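Local coordinates for thiosulfate sulfurtransferase (Pseudomonas aeruginosa, PDB 1YT8), which probably transfers sulfur from thiosulfate to cyanide and is built of four rhodanese-like domains, at residues A44-S49 and L53-R58; A262-L267 and W341-G346; I379-L384 and T465-A470; R489-Y494 and D498-A503. All coordinates share one frame; numbering follows the deposited sequence.

In the fold
Four rhodanese-like units follow one another in this chain, each built on a parallel five-stranded sheet, and the contacts sample three of them plus the C-terminal tail. Interaction 1 joins edge strand 44-45 of the first unit to helix 51-58, which follows it and whose Arg-58 reaches Ser-319 and Asp-315 of the third. Interactions 2 and 3, with centres about 49 Å apart on opposite sides of the chain's centre, pack helices beside edge strands 265-267 and 378-379 of the third and fourth sheets. Interaction 4 folds the tail; its nearest atoms lie about 7 Å from those of interaction 1. Bound sulfite sits among Cys-193 to Arg-198 and Gln-312, and Tyr-494 of interaction 4 touches Ala-194 of that pocket.

Interaction 1: A44-S49 and L53-R58; sequences ANLPLS and LEIHAR. With GOL (glycerol), chain C.
Arg-58 reaches back from helix 51-58 to Asn-45, at the end of strand 44-45, the outermost strand of the first rhodanese-like sheet. The polar part centres on one oxygen. NH1 of Arg-58 gives a bond of 2.9 Å to Asn-45 O, with an N-H...O angle of 145° and the donor tilted out of the carbonyl plane; NH2 adds a weak one to the same oxygen. The bend at chi3 (69°) sets the guanidinium between Asn-45 O and the end of Glu-54, where NH1 also forms a salt bridge of 2.9 Å with Glu-54 OE1. Ser-319 and Asp-315 take NE and NH2 from outside.

The apolar contact falls to Leu-46. Its side chain runs antiparallel to those of Glu-54 and Arg-58, with CD1 against Glu-54 OE1 and Arg-58 NH1. CD2 meets Ile-55 CD1 at 3.9 Å, these two side chains crossing at about a right angle. Ala-44 CB sits 3.7 Å from Arg-58 NH2.

A water bridges strand and arginine, accepting from Asn-45 N at 2.8 Å and weakly from Arg-58 NH2. Glycerol, probably from the crystallisation liquor, takes a weak bond from Arg-58 NH1 on its O1, which donates to Asn-45 O at 2.7 Å.

Interaction 2: A262-L267 and W341-G346; sequences AGVERL and WLAQMG
Ala-343 O accepts the backbone N-H of Gly-346 at 2.9 Å, one of the two bonds of the Schellman motif that ends helix 334-344 in the third rhodanese-like unit. Gly-346, at positive phi (82°), is the C-prime residue, and the second bond runs from Trp-347 N to Leu-342 O. The other segment ends its helix in the same way: Gly-263, phi 87°, closes helix 245-262 with a Schellman motif. Two helix C-termini meet here without a hydrogen bond between them, and their chains run on into strands 265-267 and 348-352, parallel neighbours at one edge of the sheet.

The contact is methyl packing around Ala-343, whose CB points toward the other segment. It meets Ala-262 CB at 4.1 Å and comes closer still to the backbone, 3.6 Å from Ala-262 O. Val-264 adds CG2 to the same methyl at 4.2 Å; that branch stands beside the valine's backbone N, with CG1 anti to it (chi1 174°).

Gln-344 NE2 gives its hydrogen bond to Ser-340 O, one turn back, and OE1 receives Ile-529 N from the C-terminal tail. The amide also borders the alanine pair, NE2 of Gln-344 lying 4.3 Å from CB of Ala-262.

Interaction 3: I379-L384 and T465-A470; sequences IDPTTL and TSAWVA
Trp-468 extends its indole from helix 464-470 to the first turn of helix 381-387, where it meets Leu-384 and Pro-381 in the fourth rhodanese-like unit. No hydrogen bond crosses between the segments. The indole forms the tight, buried half of the contact. With CG opposite the backbone N (chi1 174°), its benzo end reaches across the gap between the helices. CZ3 carries most of the touching: Leu-384 CD2 lies 3.7 Å from Trp-468 CZ3 in an oblique approach, while Leu-384 CB comes to the ring edge, in its plane. The two side chains cross at about a right angle. Pro-381 adds backbone and ring, its O 3.5 Å from Trp-468 CZ3 and its CB 4.2 Å from CE3. The indole is held at its far end as well, since NE1 gives a hydrogen bond to Pro-474 O.

The outer half is simpler and partly open to solvent. There Pro-381 CG rests on Ala-467 CB at 3.9 Å. Asp-380, exposed at the N-cap, makes no capping bond with its side chain; its backbone O accepts Leu-384 N at 3.0 Å as the helix starts.

Strands 378-379 and 458-461 are parallel neighbours at one end of the sheet, each leading into one of these helices. Pro-381 and Leu-384 also touch Leu-461, while Leu-384 reaches Val-434 of the next strand inward.

Interaction 4: R489-Y494 and D498-A503; sequences RYRRPY and DNPREA
The guanidinium of Arg-491 has Pro-500 CD over one face, 4.1 Å from NH2, with Asp-498 O and a water at its edge. Asn-499 OD1 comes in obliquely, 3.3 Å from Arg-491 NE, and the amide plane is turned 44° from the guanidinium. The Asp-498 carboxylate plane is turned 35° from the guanidinium, so the two are not coplanar, in keeping with a long ion pair. Nearby, Arg-492 CB rests over a face of the Tyr-494 ring, toward its rim.

Arg-491 runs fully extended from CG to NE and spans from the loop to the turn ahead of helix 501-512. Its NH2 gives a weak hydrogen bond of 2.9 Å to Asp-498 O and a long salt bridge of 3.7 Å to Asp-498 OD2. NE donates to the water at 2.7 Å, and that water lies 2.8 Å from Asn-499 OD1.

Running antiparallel to the arginine, Asn-499 packs its CG against Pro-493 CA at 3.8 Å, while ND2 hydrogen-bonds to Glu-495 O. The loop thus lies against the start of helix 501-512, with Pro-500 at the N-cap position; Pro-493 CB is 3.8 Å from Ala-503 O and its ring also touches Tyr-507.

The buried Asn-499, bonded to Glu-495 O and packed on Pro-493, supplies the enclosed part of the contact, while the Arg-491 and Asp-498 charges meet at its exposed rim.

Interaction 1: A44-S49 and L53-R58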
loop_
_atom_site.group_PDB
_atom_site.type_symbol
_atom_site.label_atom_id
_atom_site.label_comp_id
_atom_site.label_asym_id
_atom_site.label_seq_id
_atom_site.Cartn_x
_atom_site.Cartn_y
_atom_site.Cartn_z
ATOM N N ALA A 44 -4.406 -10.518 -1.972
ATOM C CA ALA A 44 -3.373 -9.555 -1.631
ATOM C C ALA A 44 -2.134 -9.952 -2.414
ATOM O O ALA A 44 -1.847 -11.139 -2.562
ATOM C CB ALA A 44 -3.085 -9.597 -0.132
ATOM N N ASN A 45 -1.400 -8.969 -2.924
ATOM C CA ASN A 45 -0.204 -9.276 -3.690
ATOM C C ASN A 45 1.047 -9.281 -2.820
ATOM O O ASN A 45 1.414 -8.265 -2.237
ATOM C CB ASN A 45 -0.041 -8.274 -4.839
ATOM C CG ASN A 45 1.157 -8.581 -5.726
ATOM O OD1 ASN A 45 1.442 -9.741 -6.035
ATOM N ND2 ASN A 45 1.848 -7.539 -6.164
ATOM N N LEU A 46 1.678 -10.443 -2.712
ATOM C CA LEU A 46 2.921 -10.564 -1.964
ATOM C C LEU A 46 3.845 -11.396 -2.839
ATOM O O LEU A 46 3.917 -12.618 -2.718
ATOM C CB LEU A 46 2.709 -11.237 -0.601
ATOM C CG LEU A 46 4.003 -11.439 0.206
ATOM C CD1 LEU A 46 4.859 -10.181 0.154
ATOM C CD2 LEU A 46 3.669 -11.810 1.650
ATOM N N PRO A 47 4.547 -10.729 -3.764
ATOM C CA PRO A 47 5.479 -11.377 -4.689
ATOM C C PRO A 47 6.447 -12.327 -3.998
ATOM O O PRO A 47 7.035 -11.990 -2.967
ATOM C CB PRO A 47 6.199 -10.194 -5.328
ATOM C CG PRO A 47 5.131 -9.123 -5.336
ATOM C CD PRO A 47 4.559 -9.266 -3.947
ATOM N N LEU A 48 6.601 -13.518 -4.566
ATOM C CA LEU A 48 7.521 -14.504 -4.022
ATOM C C LEU A 48 8.862 -13.814 -3.770
ATOM O O LEU A 48 9.542 -14.094 -2.786
ATOM C CB LEU A 48 7.715 -15.653 -5.017
ATOM C CG LEU A 48 8.719 -16.743 -4.622
ATOM C CD1 LEU A 48 8.172 -17.566 -3.464
ATOM C CD2 LEU A 48 8.989 -17.636 -5.826
ATOM N N SER A 49 9.222 -12.896 -4.661
ATOM C CA SER A 49 10.484 -12.159 -4.552
ATOM C C SER A 49 10.738 -11.489 -3.202
ATOM O O SER A 49 11.893 -11.375 -2.777
ATOM C CB SER A 49 10.576 -11.109 -5.661
ATOM O OG SER A 49 10.708 -11.721 -6.929
ATOM N N LEU A 53 10.186 -10.835 3.533
ATOM C CA LEU A 53 10.306 -9.493 4.089
ATOM C C LEU A 53 9.005 -8.903 4.629
ATOM O O LEU A 53 9.034 -7.981 5.445
ATOM C CB LEU A 53 10.870 -8.539 3.032
ATOM C CG LEU A 53 12.222 -8.862 2.391
ATOM C CD1 LEU A 53 12.516 -7.842 1.296
ATOM C CD2 LEU A 53 13.314 -8.844 3.441
ATOM N N GLU A 54 7.868 -9.434 4.190
ATOM C CA GLU A 54 6.585 -8.882 4.623
ATOM C C GLU A 54 5.582 -9.840 5.250
ATOM O O GLU A 54 4.640 -9.399 5.910
ATOM C CB GLU A 54 5.902 -8.193 3.435
ATOM C CG GLU A 54 6.691 -7.046 2.831
ATOM C CD GLU A 54 5.971 -6.391 1.659
ATOM O OE1 GLU A 54 4.812 -6.763 1.378
ATOM O OE2 GLU A 54 6.564 -5.497 1.023
ATOM N N ILE A 55 5.772 -11.140 5.054
ATOM C CA ILE A 55 4.819 -12.118 5.567
ATOM C C ILE A 55 4.500 -12.030 7.060
ATOM O O ILE A 55 3.334 -12.113 7.445
ATOM C CB ILE A 55 5.262 -13.563 5.206
ATOM C CG1 ILE A 55 4.106 -14.537 5.448
ATOM C CG2 ILE A 55 6.497 -13.963 6.013
ATOM C CD1 ILE A 55 2.930 -14.345 4.491
ATOM N N HIS A 56 5.509 -11.840 7.905
ATOM C CA HIS A 56 5.249 -11.773 9.341
ATOM C C HIS A 56 4.449 -10.550 9.769
ATOM O O HIS A 56 3.833 -10.550 10.835
ATOM C CB HIS A 56 6.556 -11.848 10.134
ATOM C CG HIS A 56 7.203 -13.196 10.086
ATOM N ND1 HIS A 56 6.481 -14.356 9.905
ATOM C CD2 HIS A 56 8.496 -13.575 10.219
ATOM C CE1 HIS A 56 7.301 -15.391 9.928
ATOM N NE2 HIS A 56 8.529 -14.946 10.118
ATOM N N ALA A 57 4.449 -9.512 8.939
ATOM C CA ALA A 57 3.698 -8.306 9.257
ATOM C C ALA A 57 2.292 -8.369 8.660
ATOM O O ALA A 57 1.322 -7.977 9.305
ATOM C CB ALA A 57 4.433 -7.070 8.730
ATOM N N ARG A 58 2.179 -8.875 7.437
ATOM C CA ARG A 58 0.882 -8.954 6.766
ATOM C C ARG A 58 0.030 -10.159 7.174
ATOM O O ARG A 58 -1.196 -10.116 7.083
ATOM C CB ARG A 58 1.094 -8.925 5.248
ATOM C CG ARG A 58 1.803 -7.654 4.793
ATOM C CD ARG A 58 2.118 -7.651 3.313
ATOM N NE ARG A 58 0.924 -7.543 2.483
ATOM C CZ ARG A 58 0.955 -7.486 1.158
ATOM N NH1 ARG A 58 2.123 -7.523 0.527
ATOM N NH2 ARG A 58 -0.173 -7.399 0.464
HETATM C C1 GOL C . 4.042 -5.453 -1.224
HETATM O O1 GOL C . 3.653 -6.957 -1.629
HETATM C C2 GOL C . 3.203 -4.347 -1.245
HETATM O O2 GOL C . 2.276 -4.436 -2.228
HETATM C C3 GOL C . 3.557 -3.594 -0.375
HETATM O O3 GOL C . 4.395 -3.034 0.818
HETATM O O HOH W 1 -1.592 -6.251 -2.126
#

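Interaction 2: A262-L267 and W341-G346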
loop_
_atom_site.group_PDB
_atom_site.type_symbol
_atom_site.label_atom_id
_atom_site.label_comp_id
_atom_site.label_asym_id
_atom_site.label_seq_id
_atom_site.Cartn_x
_atom_site.Cartn_y
_atom_site.Cartn_z
ATOM N N ALA A 262 -21.005 4.046 12.458
ATOM C CA ALA A 262 -20.517 2.961 11.608
ATOM C C ALA A 262 -20.293 1.642 12.346
ATOM O O ALA A 262 -19.957 0.627 11.730
ATOM C CB ALA A 262 -19.234 3.391 10.917
ATOM N N GLY A 263 -20.468 1.654 13.664
ATOM C CA GLY A 263 -20.292 0.435 14.434
ATOM C C GLY A 263 -18.870 0.175 14.889
ATOM O O GLY A 263 -18.524 -0.953 15.247
ATOM N N VAL A 264 -18.038 1.210 14.866
ATOM C CA VAL A 264 -16.655 1.073 15.299
ATOM C C VAL A 264 -16.638 0.709 16.784
ATOM O O VAL A 264 -17.346 1.317 17.587
ATOM C CB VAL A 264 -15.879 2.390 15.084
ATOM C CG1 VAL A 264 -14.481 2.283 15.683
ATOM C CG2 VAL A 264 -15.799 2.700 13.592
ATOM N N GLU A 265 -15.842 -0.291 17.143
ATOM C CA GLU A 265 -15.750 -0.720 18.533
ATOM C C GLU A 265 -14.763 0.151 19.306
ATOM O O GLU A 265 -13.947 0.856 18.710
ATOM C CB GLU A 265 -15.317 -2.189 18.603
ATOM C CG GLU A 265 -16.345 -3.160 18.044
ATOM C CD GLU A 265 -15.894 -4.610 18.135
ATOM O OE1 GLU A 265 -15.483 -5.036 19.235
ATOM O OE2 GLU A 265 -15.961 -5.322 17.112
ATOM N N ARG A 266 -14.853 0.111 20.632
ATOM C CA ARG A 266 -13.957 0.886 21.487
ATOM C C ARG A 266 -13.110 -0.078 22.318
ATOM O O ARG A 266 -13.555 -1.176 22.648
ATOM C CB ARG A 266 -14.752 1.788 22.444
ATOM C CG ARG A 266 -15.972 2.488 21.844
ATOM C CD ARG A 266 -15.634 3.304 20.601
ATOM N NE ARG A 266 -14.583 4.295 20.821
ATOM C CZ ARG A 266 -14.124 5.110 19.874
ATOM N NH1 ARG A 266 -14.627 5.047 18.650
ATOM N NH2 ARG A 266 -13.166 5.984 20.144
ATOM N N LEU A 267 -11.895 0.340 22.659
ATOM C CA LEU A 267 -10.992 -0.473 23.470
ATOM C C LEU A 267 -10.045 0.405 24.265
ATOM O O LEU A 267 -9.748 1.527 23.861
ATOM C CB LEU A 267 -10.119 -1.380 22.597
ATOM C CG LEU A 267 -10.669 -2.577 21.832
ATOM C CD1 LEU A 267 -9.513 -3.233 21.093
ATOM C CD2 LEU A 267 -11.323 -3.571 22.782
ATOM N N TRP A 341 -14.524 4.295 8.009
ATOM C CA TRP A 341 -14.418 3.832 6.629
ATOM C C TRP A 341 -14.074 2.341 6.564
ATOM O O TRP A 341 -14.641 1.599 5.760
ATOM C CB TRP A 341 -13.372 4.666 5.873
ATOM C CG TRP A 341 -13.853 6.061 5.593
ATOM C CD1 TRP A 341 -13.237 7.232 5.937
ATOM C CD2 TRP A 341 -15.075 6.426 4.939
ATOM N NE1 TRP A 341 -14.006 8.307 5.539
ATOM C CE2 TRP A 341 -15.137 7.837 4.923
ATOM C CE3 TRP A 341 -16.127 5.693 4.363
ATOM C CZ2 TRP A 341 -16.212 8.534 4.353
ATOM C CZ3 TRP A 341 -17.196 6.386 3.797
ATOM C CH2 TRP A 341 -17.229 7.792 3.797
ATOM N N LEU A 342 -13.151 1.901 7.414
ATOM C CA LEU A 342 -12.765 0.490 7.448
ATOM C C LEU A 342 -13.965 -0.378 7.858
ATOM O O LEU A 342 -14.134 -1.499 7.373
ATOM C CB LEU A 342 -11.591 0.299 8.423
ATOM C CG LEU A 342 -10.276 0.928 7.941
ATOM C CD1 LEU A 342 -9.296 1.083 9.097
ATOM C CD2 LEU A 342 -9.686 0.072 6.835
ATOM N N ALA A 343 -14.800 0.150 8.749
ATOM C CA ALA A 343 -15.988 -0.568 9.202
ATOM C C ALA A 343 -16.956 -0.738 8.029
ATOM O O ALA A 343 -17.552 -1.804 7.845
ATOM C CB ALA A 343 -16.663 0.205 10.334
ATOM N N GLN A 344 -17.097 0.314 7.231
ATOM C CA GLN A 344 -17.987 0.288 6.080
ATOM C C GLN A 344 -17.455 -0.639 4.997
ATOM O O GLN A 344 -18.205 -1.115 4.144
ATOM C CB GLN A 344 -18.197 1.715 5.558
ATOM C CG GLN A 344 -19.066 2.542 6.516
ATOM C CD GLN A 344 -19.141 4.017 6.169
ATOM O OE1 GLN A 344 -19.848 4.422 5.248
ATOM N NE2 GLN A 344 -18.411 4.829 6.916
HETATM N N MSE A 345 -16.157 -0.912 5.046
HETATM C CA MSE A 345 -15.550 -1.824 4.091
HETATM C C MSE A 345 -15.566 -3.238 4.673
HETATM O O MSE A 345 -14.842 -4.125 4.217
HETATM C CB MSE A 345 -14.123 -1.387 3.747
HETATM C CG MSE A 345 -14.082 -0.206 2.786
HETATM SE SE MSE A 345 -12.302 0.132 2.066
HETATM C CE MSE A 345 -11.528 0.946 3.616
ATOM N N GLY A 346 -16.400 -3.423 5.697
ATOM C CA GLY A 346 -16.571 -4.724 6.327
ATOM C C GLY A 346 -15.571 -5.194 7.365
ATOM O O GLY A 346 -15.637 -6.347 7.795
#

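Interaction 3: I379-L384 and T465-A470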
loop_
_atom_site.group_PDB
_atom_site.type_symbol
_atom_site.label_atom_id
_atom_site.label_comp_id
_atom_site.label_asym_id
_atom_site.label_seq_id
_atom_site.Cartn_x
_atom_site.Cartn_y
_atom_site.Cartn_z
ATOM N N ILE A 379 31.400 -9.590 1.515
ATOM C CA ILE A 379 32.557 -8.973 0.895
ATOM C C ILE A 379 32.380 -7.461 1.029
ATOM O O ILE A 379 31.279 -6.944 0.833
ATOM C CB ILE A 379 32.656 -9.372 -0.596
ATOM C CG1 ILE A 379 33.880 -8.716 -1.236
ATOM C CG2 ILE A 379 31.378 -8.976 -1.331
ATOM C CD1 ILE A 379 34.094 -9.113 -2.691
ATOM N N ASP A 380 33.452 -6.761 1.384
ATOM C CA ASP A 380 33.396 -5.312 1.549
ATOM C C ASP A 380 33.379 -4.625 0.187
ATOM O O ASP A 380 33.911 -5.146 -0.788
ATOM C CB ASP A 380 34.609 -4.810 2.350
ATOM C CG ASP A 380 34.739 -5.485 3.706
ATOM O OD1 ASP A 380 33.749 -5.494 4.470
ATOM O OD2 ASP A 380 35.838 -6.004 4.012
ATOM N N PRO A 381 32.759 -3.438 0.107
ATOM C CA PRO A 381 32.678 -2.682 -1.145
ATOM C C PRO A 381 34.028 -2.483 -1.844
ATOM O O PRO A 381 34.134 -2.664 -3.055
ATOM C CB PRO A 381 32.051 -1.363 -0.704
ATOM C CG PRO A 381 31.115 -1.804 0.385
ATOM C CD PRO A 381 31.965 -2.788 1.166
ATOM N N THR A 382 35.057 -2.115 -1.084
ATOM C CA THR A 382 36.376 -1.898 -1.675
ATOM C C THR A 382 36.964 -3.186 -2.249
ATOM O O THR A 382 37.695 -3.158 -3.235
ATOM C CB THR A 382 37.366 -1.295 -0.650
ATOM O OG1 THR A 382 37.473 -2.155 0.489
ATOM C CG2 THR A 382 36.888 0.078 -0.196
ATOM N N THR A 383 36.647 -4.319 -1.631
ATOM C CA THR A 383 37.144 -5.599 -2.124
ATOM C C THR A 383 36.425 -5.915 -3.431
ATOM O O THR A 383 37.035 -6.384 -4.389
ATOM C CB THR A 383 36.876 -6.727 -1.117
ATOM O OG1 THR A 383 37.563 -6.441 0.106
ATOM C CG2 THR A 383 37.363 -8.066 -1.665
ATOM N N LEU A 384 35.124 -5.651 -3.465
ATOM C CA LEU A 384 34.345 -5.900 -4.670
ATOM C C LEU A 384 34.896 -5.064 -5.822
ATOM O O LEU A 384 35.004 -5.541 -6.949
ATOM C CB LEU A 384 32.871 -5.552 -4.448
ATOM C CG LEU A 384 32.011 -5.645 -5.715
ATOM C CD1 LEU A 384 32.090 -7.055 -6.285
ATOM C CD2 LEU A 384 30.570 -5.266 -5.400
ATOM N N THR A 465 24.288 -1.771 -1.934
ATOM C CA THR A 465 24.649 -0.642 -2.779
ATOM C C THR A 465 24.824 0.653 -1.987
ATOM O O THR A 465 25.629 1.509 -2.358
ATOM C CB THR A 465 23.596 -0.445 -3.887
ATOM O OG1 THR A 465 23.447 -1.672 -4.616
ATOM C CG2 THR A 465 24.022 0.659 -4.849
ATOM N N SER A 466 24.078 0.796 -0.895
ATOM C CA SER A 466 24.192 1.992 -0.067
ATOM C C SER A 466 25.600 2.109 0.503
ATOM O O SER A 466 26.153 3.208 0.596
ATOM C CB SER A 466 23.173 1.954 1.076
ATOM O OG SER A 466 21.865 2.184 0.586
ATOM N N ALA A 467 26.173 0.972 0.885
ATOM C CA ALA A 467 27.525 0.941 1.433
ATOM C C ALA A 467 28.525 1.314 0.342
ATOM O O ALA A 467 29.473 2.062 0.587
ATOM C CB ALA A 467 27.838 -0.445 1.979
ATOM N N TRP A 468 28.306 0.783 -0.859
ATOM C CA TRP A 468 29.167 1.061 -2.004
ATOM C C TRP A 468 29.175 2.564 -2.256
ATOM O O TRP A 468 30.236 3.175 -2.392
ATOM C CB TRP A 468 28.650 0.308 -3.238
ATOM C CG TRP A 468 29.367 0.620 -4.524
ATOM C CD1 TRP A 468 29.172 1.707 -5.331
ATOM C CD2 TRP A 468 30.391 -0.163 -5.150
ATOM N NE1 TRP A 468 30.008 1.647 -6.420
ATOM C CE2 TRP A 468 30.768 0.509 -6.335
ATOM C CE3 TRP A 468 31.028 -1.370 -4.826
ATOM C CZ2 TRP A 468 31.757 0.015 -7.198
ATOM C CZ3 TRP A 468 32.011 -1.861 -5.685
ATOM C CH2 TRP A 468 32.364 -1.168 -6.857
ATOM N N VAL A 469 27.986 3.156 -2.312
ATOM C CA VAL A 469 27.861 4.594 -2.528
ATOM C C VAL A 469 28.542 5.361 -1.395
ATOM O O VAL A 469 29.230 6.355 -1.630
ATOM C CB VAL A 469 26.374 5.014 -2.602
ATOM C CG1 VAL A 469 26.254 6.536 -2.627
ATOM C CG2 VAL A 469 25.734 4.412 -3.844
ATOM N N ALA A 470 28.356 4.886 -0.167
ATOM C CA ALA A 470 28.952 5.535 0.996
ATOM C C ALA A 470 30.480 5.446 0.991
ATOM O O ALA A 470 31.156 6.241 1.645
ATOM C CB ALA A 470 28.394 4.919 2.276
#

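Interaction 4: R489-Y494 and D498-A503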
loop_
_atom_site.group_PDB
_atom_site.type_symbol
_atom_site.label_atom_id
_atom_site.label_comp_id
_atom_site.label_asym_id
_atom_site.label_seq_id
_atom_site.Cartn_x
_atom_site.Cartn_y
_atom_site.Cartn_z
ATOM N N ARG A 489 6.753 -3.654 -11.037
ATOM C CA ARG A 489 5.869 -2.560 -10.645
ATOM C C ARG A 489 4.791 -2.241 -11.675
ATOM O O ARG A 489 5.066 -2.100 -12.865
ATOM C CB ARG A 489 6.666 -1.283 -10.349
ATOM C CG ARG A 489 5.765 -0.066 -10.134
ATOM C CD ARG A 489 6.508 1.154 -9.629
ATOM N NE ARG A 489 5.599 2.291 -9.481
ATOM C CZ ARG A 489 5.049 2.948 -10.497
ATOM N NH1 ARG A 489 5.321 2.594 -11.748
ATOM N NH2 ARG A 489 4.203 3.946 -10.266
ATOM N N TYR A 490 3.555 -2.124 -11.203
ATOM C CA TYR A 490 2.436 -1.784 -12.072
ATOM C C TYR A 490 2.471 -0.276 -12.295
ATOM O O TYR A 490 2.548 0.496 -11.339
ATOM C CB TYR A 490 1.111 -2.175 -11.411
ATOM C CG TYR A 490 -0.107 -1.574 -12.080
ATOM C CD1 TYR A 490 -0.351 -1.769 -13.441
ATOM C CD2 TYR A 490 -1.027 -0.822 -11.347
ATOM C CE1 TYR A 490 -1.492 -1.228 -14.057
ATOM C CE2 TYR A 490 -2.167 -0.275 -11.953
ATOM C CZ TYR A 490 -2.392 -0.483 -13.304
ATOM O OH TYR A 490 -3.521 0.045 -13.899
ATOM N N ARG A 491 2.424 0.137 -13.556
ATOM C CA ARG A 491 2.450 1.555 -13.902
ATOM C C ARG A 491 1.081 2.172 -13.607
ATOM O O ARG A 491 0.191 2.165 -14.452
ATOM C CB ARG A 491 2.795 1.718 -15.385
ATOM C CG ARG A 491 3.022 3.148 -15.838
ATOM C CD ARG A 491 3.341 3.192 -17.329
ATOM N NE ARG A 491 3.662 4.539 -17.797
ATOM C CZ ARG A 491 3.950 4.838 -19.061
ATOM N NH1 ARG A 491 3.957 3.885 -19.985
ATOM N NH2 ARG A 491 4.228 6.090 -19.405
ATOM N N ARG A 492 0.917 2.696 -12.398
ATOM C CA ARG A 492 -0.342 3.307 -11.995
ATOM C C ARG A 492 -0.632 4.568 -12.816
ATOM O O ARG A 492 0.141 5.524 -12.799
ATOM C CB ARG A 492 -0.289 3.634 -10.500
ATOM C CG ARG A 492 -0.099 2.400 -9.609
ATOM C CD ARG A 492 0.500 2.782 -8.268
ATOM N NE ARG A 492 0.485 1.696 -7.285
ATOM C CZ ARG A 492 1.219 0.588 -7.359
ATOM N NH1 ARG A 492 2.046 0.389 -8.378
ATOM N NH2 ARG A 492 1.132 -0.322 -6.397
ATOM N N PRO A 493 -1.757 4.584 -13.546
ATOM C CA PRO A 493 -2.136 5.735 -14.373
ATOM C C PRO A 493 -2.408 6.986 -13.547
ATOM O O PRO A 493 -2.447 8.091 -14.080
ATOM C CB PRO A 493 -3.398 5.248 -15.090
ATOM C CG PRO A 493 -3.237 3.767 -15.116
ATOM C CD PRO A 493 -2.709 3.478 -13.737
ATOM N N TYR A 494 -2.590 6.806 -12.242
ATOM C CA TYR A 494 -2.871 7.928 -11.355
ATOM C C TYR A 494 -1.659 8.430 -10.573
ATOM O O TYR A 494 -1.806 9.178 -9.605
ATOM C CB TYR A 494 -4.008 7.558 -10.396
ATOM C CG TYR A 494 -3.731 6.328 -9.573
ATOM C CD1 TYR A 494 -3.196 6.430 -8.290
ATOM C CD2 TYR A 494 -4.015 5.057 -10.071
ATOM C CE1 TYR A 494 -2.956 5.294 -7.516
ATOM C CE2 TYR A 494 -3.774 3.914 -9.309
ATOM C CZ TYR A 494 -3.248 4.042 -8.031
ATOM O OH TYR A 494 -3.034 2.925 -7.261
ATOM N N ASP A 498 3.530 11.341 -16.695
ATOM C CA ASP A 498 3.970 10.821 -17.986
ATOM C C ASP A 498 3.127 9.667 -18.527
ATOM O O ASP A 498 3.591 8.893 -19.366
ATOM C CB ASP A 498 5.439 10.399 -17.901
ATOM C CG ASP A 498 5.670 9.304 -16.882
ATOM O OD1 ASP A 498 5.241 9.472 -15.718
ATOM O OD2 ASP A 498 6.283 8.277 -17.241
ATOM N N ASN A 499 1.892 9.549 -18.050
ATOM C CA ASN A 499 0.995 8.498 -18.521
ATOM C C ASN A 499 0.189 9.054 -19.691
ATOM O O ASN A 499 -0.318 10.172 -19.624
ATOM C CB ASN A 499 0.032 8.071 -17.408
ATOM C CG ASN A 499 0.734 7.387 -16.254
ATOM O OD1 ASN A 499 1.221 6.262 -16.385
ATOM N ND2 ASN A 499 0.789 8.064 -15.113
ATOM N N PRO A 500 0.062 8.285 -20.786
ATOM C CA PRO A 500 -0.712 8.798 -21.920
ATOM C C PRO A 500 -2.178 9.025 -21.552
ATOM O O PRO A 500 -2.739 8.311 -20.716
ATOM C CB PRO A 500 -0.522 7.719 -22.985
ATOM C CG PRO A 500 -0.313 6.475 -22.182
ATOM C CD PRO A 500 0.593 6.941 -21.071
ATOM N N ARG A 501 -2.787 10.030 -22.173
ATOM C CA ARG A 501 -4.180 10.375 -21.918
ATOM C C ARG A 501 -5.091 9.156 -22.032
ATOM O O ARG A 501 -6.058 9.024 -21.281
ATOM C CB ARG A 501 -4.639 11.463 -22.896
ATOM C CG ARG A 501 -3.902 12.794 -22.747
ATOM C CD ARG A 501 -4.205 13.732 -23.911
ATOM N NE ARG A 501 -5.616 14.106 -23.986
ATOM C CZ ARG A 501 -6.169 15.103 -23.299
ATOM N NH1 ARG A 501 -5.430 15.842 -22.482
ATOM N NH2 ARG A 501 -7.464 15.359 -23.431
ATOM N N GLU A 502 -4.775 8.264 -22.968
ATOM C CA GLU A 502 -5.575 7.062 -23.175
ATOM C C GLU A 502 -5.562 6.169 -21.936
ATOM O O GLU A 502 -6.586 5.598 -21.563
ATOM C CB GLU A 502 -5.054 6.268 -24.378
ATOM C CG GLU A 502 -5.085 7.024 -25.705
ATOM C CD GLU A 502 -4.042 8.133 -25.782
ATOM O OE1 GLU A 502 -2.846 7.848 -25.545
ATOM O OE2 GLU A 502 -4.417 9.285 -26.087
ATOM N N ALA A 503 -4.398 6.047 -21.308
ATOM C CA ALA A 503 -4.265 5.225 -20.112
ATOM C C ALA A 503 -5.001 5.867 -18.937
ATOM O O ALA A 503 -5.617 5.176 -18.126
ATOM C CB ALA A 503 -2.794 5.037 -19.768
HETATM O O HOH W 2 3.936 6.374 -15.823
#